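Local coordinates for N5-carboxyaminoimidazole ribonucleotide synthetase (Bacillus anthracis, PDB 3QFF), which catalyses the ATP-dependent carboxylation of aminoimidazole ribonucleotide with bicarbonate to N5-carboxyaminoimidazole ribonucleotide, a step of purine biosynthesis, at residues F114-A119 with N273-R278; V255-V260 with G296-A301. All coordinates share one frame; numbering follows the deposited sequence.

Contact 1 (F114-A119 with N273-R278). With ADP (adenosine-5'-diphosphate), chain C.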
loop_
_atom_site.group_PDB
_atom_site.type_symbol
_atom_site.label_atom_id
_atom_site.label_comp_id
_atom_site.label_asym_id
_atom_site.label_seq_id
_atom_site.Cartn_x
_atom_site.Cartn_y
_atom_site.Cartn_z
ATOM N N PHE A 114 -22.142 -25.855 12.218
ATOM C CA PHE A 114 -23.004 -26.878 11.621
ATOM C C PHE A 114 -23.607 -26.409 10.301
ATOM O O PHE A 114 -23.499 -27.098 9.291
ATOM C CB PHE A 114 -24.097 -27.333 12.603
ATOM C CG PHE A 114 -24.937 -28.457 12.079
ATOM C CD1 PHE A 114 -24.467 -29.767 12.122
ATOM C CD2 PHE A 114 -26.174 -28.207 11.507
ATOM C CE1 PHE A 114 -25.239 -30.816 11.629
ATOM C CE2 PHE A 114 -26.952 -29.256 11.005
ATOM C CZ PHE A 114 -26.471 -30.560 11.061
ATOM N N THR A 115 -24.234 -25.234 10.302
ATOM C CA THR A 115 -24.759 -24.646 9.063
ATOM C C THR A 115 -23.661 -24.554 7.999
ATOM O O THR A 115 -23.896 -24.849 6.817
ATOM C CB THR A 115 -25.383 -23.258 9.324
ATOM O OG1 THR A 115 -26.295 -23.373 10.416
ATOM C CG2 THR A 115 -26.157 -22.771 8.122
ATOM N N GLU A 116 -22.464 -24.177 8.444
ATOM C CA GLU A 116 -21.312 -23.978 7.572
ATOM C C GLU A 116 -20.922 -25.281 6.867
ATOM O O GLU A 116 -20.800 -25.299 5.647
ATOM C CB GLU A 116 -20.132 -23.410 8.375
ATOM C CG GLU A 116 -18.852 -23.111 7.600
ATOM C CD GLU A 116 -17.797 -22.458 8.482
ATOM O OE1 GLU A 116 -17.456 -23.023 9.549
ATOM O OE2 GLU A 116 -17.317 -21.361 8.132
ATOM N N LYS A 117 -20.745 -26.358 7.634
ATOM C CA LYS A 117 -20.424 -27.668 7.056
ATOM C C LYS A 117 -21.495 -28.195 6.094
ATOM O O LYS A 117 -21.158 -28.728 5.019
ATOM C CB LYS A 117 -20.061 -28.679 8.147
ATOM C CG LYS A 117 -18.612 -28.492 8.591
ATOM C CD LYS A 117 -18.164 -29.520 9.599
ATOM C CE LYS A 117 -16.653 -29.732 9.517
ATOM N NZ LYS A 117 -15.886 -28.442 9.638
ATOM N N ASN A 118 -22.768 -28.002 6.450
ATOM C CA ASN A 118 -23.876 -28.380 5.572
ATOM C C ASN A 118 -23.803 -27.648 4.242
ATOM O O ASN A 118 -24.031 -28.249 3.190
ATOM C CB ASN A 118 -25.240 -28.058 6.196
ATOM C CG ASN A 118 -25.613 -28.991 7.326
ATOM O OD1 ASN A 118 -25.092 -30.106 7.454
ATOM N ND2 ASN A 118 -26.541 -28.544 8.153
ATOM N N ALA A 119 -23.524 -26.345 4.308
ATOM C CA ALA A 119 -23.441 -25.518 3.118
ATOM C C ALA A 119 -22.292 -26.005 2.242
ATOM O O ALA A 119 -22.449 -26.124 1.025
ATOM C CB ALA A 119 -23.271 -24.043 3.473
ATOM N N ASN A 273 -12.113 -26.826 6.421
ATOM C CA ASN A 273 -12.270 -26.646 7.869
ATOM C C ASN A 273 -13.288 -25.555 8.204
ATOM O O ASN A 273 -14.302 -25.820 8.855
ATOM C CB ASN A 273 -10.904 -26.330 8.509
ATOM C CG ASN A 273 -10.991 -26.053 10.019
ATOM O OD1 ASN A 273 -11.585 -26.817 10.780
ATOM N ND2 ASN A 273 -10.337 -24.977 10.455
ATOM N N GLU A 274 -13.004 -24.325 7.781
ATOM C CA GLU A 274 -13.917 -23.205 8.015
ATOM C C GLU A 274 -13.806 -22.107 6.964
ATOM O O GLU A 274 -12.847 -22.070 6.189
ATOM C CB GLU A 274 -13.774 -22.637 9.436
ATOM C CG GLU A 274 -12.403 -22.102 9.799
ATOM C CD GLU A 274 -12.336 -21.672 11.256
ATOM O OE1 GLU A 274 -13.214 -22.089 12.037
ATOM O OE2 GLU A 274 -11.410 -20.914 11.622
ATOM N N LEU A 275 -14.808 -21.232 6.943
ATOM C CA LEU A 275 -14.880 -20.121 5.999
ATOM C C LEU A 275 -14.947 -18.793 6.745
ATOM O O LEU A 275 -15.543 -18.714 7.811
ATOM C CB LEU A 275 -16.121 -20.258 5.123
ATOM C CG LEU A 275 -16.330 -21.575 4.381
ATOM C CD1 LEU A 275 -17.685 -21.595 3.650
ATOM C CD2 LEU A 275 -15.179 -21.838 3.409
ATOM N N ALA A 276 -14.341 -17.756 6.187
ATOM C CA ALA A 276 -14.478 -16.413 6.746
ATOM C C ALA A 276 -14.811 -15.474 5.600
ATOM O O ALA A 276 -14.026 -15.348 4.666
ATOM C CB ALA A 276 -13.179 -15.989 7.475
ATOM N N PRO A 277 -16.000 -14.839 5.636
ATOM C CA PRO A 277 -16.396 -14.012 4.509
ATOM C C PRO A 277 -15.863 -12.583 4.655
ATOM O O PRO A 277 -16.632 -11.630 4.672
ATOM C CB PRO A 277 -17.924 -14.034 4.587
ATOM C CG PRO A 277 -18.206 -14.198 6.051
ATOM C CD PRO A 277 -17.058 -14.933 6.655
ATOM N N ARG A 278 -14.549 -12.458 4.744
ATOM C CA ARG A 278 -13.880 -11.171 4.881
ATOM C C ARG A 278 -12.416 -11.407 4.610
ATOM O O ARG A 278 -11.981 -12.567 4.561
ATOM C CB ARG A 278 -14.058 -10.629 6.314
ATOM C CG ARG A 278 -13.811 -11.676 7.394
ATOM C CD ARG A 278 -13.459 -11.069 8.745
ATOM N NE ARG A 278 -13.320 -12.143 9.728
ATOM C CZ ARG A 278 -12.227 -12.888 9.889
ATOM N NH1 ARG A 278 -11.136 -12.678 9.148
ATOM N NH2 ARG A 278 -12.224 -13.854 10.795
HETATM P PB ADP C . -11.084 -21.985 15.445
HETATM O O1B ADP C . -10.963 -21.659 16.915
HETATM O O2B ADP C . -12.400 -21.538 14.848
HETATM O O3B ADP C . -9.864 -21.595 14.644
HETATM P PA ADP C . -10.799 -24.599 14.183
HETATM O O1A ADP C . -10.058 -23.853 13.093
HETATM O O2A ADP C . -12.027 -25.414 13.847
HETATM O O3A ADP C . -11.158 -23.608 15.417
HETATM O "O5'" ADP C . -9.763 -25.624 14.862
HETATM C "C5'" ADP C . -8.633 -25.127 15.576
HETATM C "C4'" ADP C . -7.450 -26.058 15.357
HETATM O "O4'" ADP C . -7.794 -27.371 15.804
HETATM C "C3'" ADP C . -7.086 -26.179 13.885
HETATM O "O3'" ADP C . -6.023 -25.286 13.542
HETATM C "C2'" ADP C . -6.685 -27.632 13.719
HETATM O "O2'" ADP C . -5.267 -27.763 13.845
HETATM C "C1'" ADP C . -7.350 -28.364 14.874
HETATM N N9 ADP C . -8.509 -29.158 14.379
HETATM C C8 ADP C . -9.788 -28.731 14.304
HETATM N N7 ADP C . -10.602 -29.697 13.809
HETATM C C5 ADP C . -9.843 -30.776 13.559
HETATM C C6 ADP C . -10.073 -32.144 13.026
HETATM N N6 ADP C . -11.311 -32.557 12.656
HETATM N N1 ADP C . -8.996 -32.963 12.924
HETATM C C2 ADP C . -7.760 -32.572 13.285
HETATM N N3 ADP C . -7.484 -31.349 13.774
HETATM C C4 ADP C . -8.464 -30.422 13.936
#
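A buried carboxylate of helix 113-122 takes up a backbone N-H of the strand that carries N273 and E274 of the ADP pocket: L275 N donates to E116 OE2 over 2.8 Å, with an N-H...O angle of 154°. The amide arrives from above the carboxylate plane, 58° out of it. E116 CG lies anti to the backbone N (chi1 -179°), and the extended chain carries the carboxylate from the helix across to L275 N, a reach for which the two methylenes of glutamate suit it. The same OE2 sits 3.4 Å from L275 CB, while OE1 packs 3.7 Å from E274 CB. K117, one residue on, bends at its last torsion and brings NZ to 3.2 Å from N273 O; the salt-bridge partner of this ammonium is E188, whose other carboxylate oxygen is bonded to ADP. Strand 270-276 is an outermost strand of the eight-stranded antiparallel sheet, and N273 and E274 form a classic beta bulge opposite E261. The bulge fits two polar residues turned to the nucleotide in succession, as expected in the phosphate site of an ATP-grasp enzyme. Asparagine offers an uncharged donor, N273 ND2, which bonds ADP O1A at 2.9 Å. E274 OE1 lies 3.0 Å from ADP O2B, and R113 forms a salt bridge with E274 and is itself bonded to ADP. L275 CB points toward the helix, and its aliphatic side chain packs on L258 and V260 of the neighbouring strand and T110 of helix 105-110.

Contact 2 (V255-V260 with G296-A301)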
loop_
_atom_site.group_PDB
_atom_site.type_symbol
_atom_site.label_atom_id
_atom_site.label_comp_id
_atom_site.label_asym_id
_atom_site.label_seq_id
_atom_site.Cartn_x
_atom_site.Cartn_y
_atom_site.Cartn_z
ATOM N N VAL A 255 -19.937 -12.471 -3.005
ATOM C CA VAL A 255 -19.534 -11.125 -3.400
ATOM C C VAL A 255 -18.613 -10.587 -2.304
ATOM O O VAL A 255 -18.978 -10.572 -1.136
ATOM C CB VAL A 255 -20.741 -10.178 -3.619
ATOM C CG1 VAL A 255 -20.263 -8.729 -3.896
ATOM C CG2 VAL A 255 -21.632 -10.697 -4.768
ATOM N N GLY A 256 -17.418 -10.146 -2.684
ATOM C CA GLY A 256 -16.416 -9.721 -1.720
ATOM C C GLY A 256 -15.309 -10.761 -1.597
ATOM O O GLY A 256 -14.851 -11.323 -2.603
ATOM N N THR A 257 -14.911 -11.036 -0.356
ATOM C CA THR A 257 -13.730 -11.837 -0.044
ATOM C C THR A 257 -14.143 -13.067 0.742
ATOM O O THR A 257 -14.955 -12.969 1.674
ATOM C CB THR A 257 -12.736 -11.005 0.810
ATOM O OG1 THR A 257 -12.422 -9.806 0.104
ATOM C CG2 THR A 257 -11.423 -11.760 1.063
ATOM N N LEU A 258 -13.605 -14.225 0.360
ATOM C CA LEU A 258 -13.810 -15.450 1.134
ATOM C C LEU A 258 -12.470 -16.123 1.425
ATOM O O LEU A 258 -11.720 -16.419 0.510
ATOM C CB LEU A 258 -14.736 -16.424 0.383
ATOM C CG LEU A 258 -15.135 -17.701 1.143
ATOM C CD1 LEU A 258 -16.030 -17.365 2.341
ATOM C CD2 LEU A 258 -15.861 -18.685 0.209
ATOM N N ALA A 259 -12.166 -16.342 2.701
ATOM C CA ALA A 259 -10.998 -17.136 3.066
ATOM C C ALA A 259 -11.489 -18.553 3.291
ATOM O O ALA A 259 -12.460 -18.758 4.018
ATOM C CB ALA A 259 -10.363 -16.600 4.348
ATOM N N VAL A 260 -10.822 -19.520 2.677
ATOM C CA VAL A 260 -11.203 -20.923 2.827
ATOM C C VAL A 260 -10.061 -21.624 3.554
ATOM O O VAL A 260 -8.963 -21.718 3.015
ATOM C CB VAL A 260 -11.439 -21.591 1.455
ATOM C CG1 VAL A 260 -12.069 -22.991 1.632
ATOM C CG2 VAL A 260 -12.327 -20.706 0.553
ATOM N N GLY A 296 -7.007 -4.366 -1.267
ATOM C CA GLY A 296 -7.297 -3.712 -2.552
ATOM C C GLY A 296 -8.325 -4.501 -3.356
ATOM O O GLY A 296 -9.187 -3.907 -4.026
ATOM N N GLN A 297 -8.241 -5.831 -3.295
ATOM C CA GLN A 297 -9.207 -6.705 -3.980
ATOM C C GLN A 297 -10.609 -6.576 -3.409
ATOM O O GLN A 297 -11.582 -6.487 -4.157
ATOM C CB GLN A 297 -8.771 -8.182 -3.956
ATOM C CG GLN A 297 -7.575 -8.497 -4.832
ATOM C CD GLN A 297 -7.883 -8.413 -6.337
ATOM O OE1 GLN A 297 -8.370 -7.391 -6.835
ATOM N NE2 GLN A 297 -7.577 -9.482 -7.060
ATOM N N HIS A 298 -10.713 -6.565 -2.085
ATOM C CA HIS A 298 -12.011 -6.485 -1.414
ATOM C C HIS A 298 -12.732 -5.181 -1.775
ATOM O O HIS A 298 -13.943 -5.188 -2.071
ATOM C CB HIS A 298 -11.852 -6.610 0.109
ATOM C CG HIS A 298 -13.155 -6.591 0.849
ATOM N ND1 HIS A 298 -13.953 -7.707 0.987
ATOM C CD2 HIS A 298 -13.800 -5.588 1.490
ATOM C CE1 HIS A 298 -15.033 -7.393 1.680
ATOM N NE2 HIS A 298 -14.972 -6.106 1.983
ATOM N N ILE A 299 -11.990 -4.072 -1.752
ATOM C CA ILE A 299 -12.559 -2.774 -2.144
ATOM C C ILE A 299 -13.078 -2.801 -3.597
ATOM O O ILE A 299 -14.224 -2.403 -3.862
ATOM C CB ILE A 299 -11.563 -1.598 -1.926
ATOM C CG1 ILE A 299 -11.234 -1.414 -0.431
ATOM C CG2 ILE A 299 -12.132 -0.292 -2.504
ATOM C CD1 ILE A 299 -12.467 -1.308 0.505
ATOM N N ARG A 300 -12.247 -3.285 -4.524
ATOM C CA ARG A 300 -12.638 -3.394 -5.941
ATOM C C ARG A 300 -13.867 -4.270 -6.113
ATOM O O ARG A 300 -14.736 -3.937 -6.900
ATOM C CB ARG A 300 -11.507 -3.957 -6.804
ATOM C CG ARG A 300 -10.305 -3.047 -6.922
ATOM C CD ARG A 300 -9.068 -3.815 -7.446
ATOM N NE ARG A 300 -8.018 -2.897 -7.885
ATOM C CZ ARG A 300 -7.140 -2.283 -7.084
ATOM N NH1 ARG A 300 -7.163 -2.474 -5.772
ATOM N NH2 ARG A 300 -6.227 -1.454 -7.600
ATOM N N ALA A 301 -13.920 -5.385 -5.383
ATOM C CA ALA A 301 -15.023 -6.338 -5.473
ATOM C C ALA A 301 -16.375 -5.730 -5.078
ATOM O O ALA A 301 -17.375 -5.910 -5.789
ATOM C CB ALA A 301 -14.741 -7.602 -4.613
#
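Strand 256-264 of the eight-stranded antiparallel sheet begins against helix 294-303, where a threonine and a histidine meet in a buried hydrogen bond. T257 OG1 and H298 ND1 are 2.7 Å apart, and either may be the donor. The hydroxyl meets the imidazole at its edge, in the ring plane, as a bond to ND1 requires, and the two side chains cross at about a right angle. T257 OG1 stands beside its own backbone N (chi1 -56°), which turns it to the helix; the same oxygen also lies 3.2 Å from H298 CB. Histidine suits this place because its ring has a polar atom for each of two neighbours: H298 NE2 is hydrogen-bonded to T80, on strand 78-81 of the parallel sheet in the preATP-grasp region, so one side chain links two sheets. The helix runs at 135° to the strand, and the backbones come nearest at G256 and A301, 5.2 Å from CA to CA. Glycine suits a backbone with positive phi and, having no side chain, lets the helix and the H298 ring come close. A301 points toward the strand and its CB rests 4.0 Å from G256 CA, a short side chain suited to so near a backbone. Within the helix, G296 O accepts from R300 N and from R300 NH1 (3.0 Å), which approach from opposite faces of its carbonyl plane. R300 also packs on Y340 of the second subunit.

Overall arrangement
The centres of the two contacts lie about 16 Å apart, joined through strands 256-264 and 270-276, neighbours in the eight-stranded sheet and consecutive in the chain. A backbone link, A276 O to A259 N at 2.9 Å, is probably a hydrogen bond between them, and R278 O packs 3.6 Å from T257 CG2. Along the sequence the segments alternate: 114-119, 255-260, 273-278, 296-301. Contact 1 brings a helix from much earlier in the chain to the ADP end of the strand pair, whereas contact 2 sets a later helix at the other end. The two strands thus link the nucleotide site to a helix that touches the second subunit through R300.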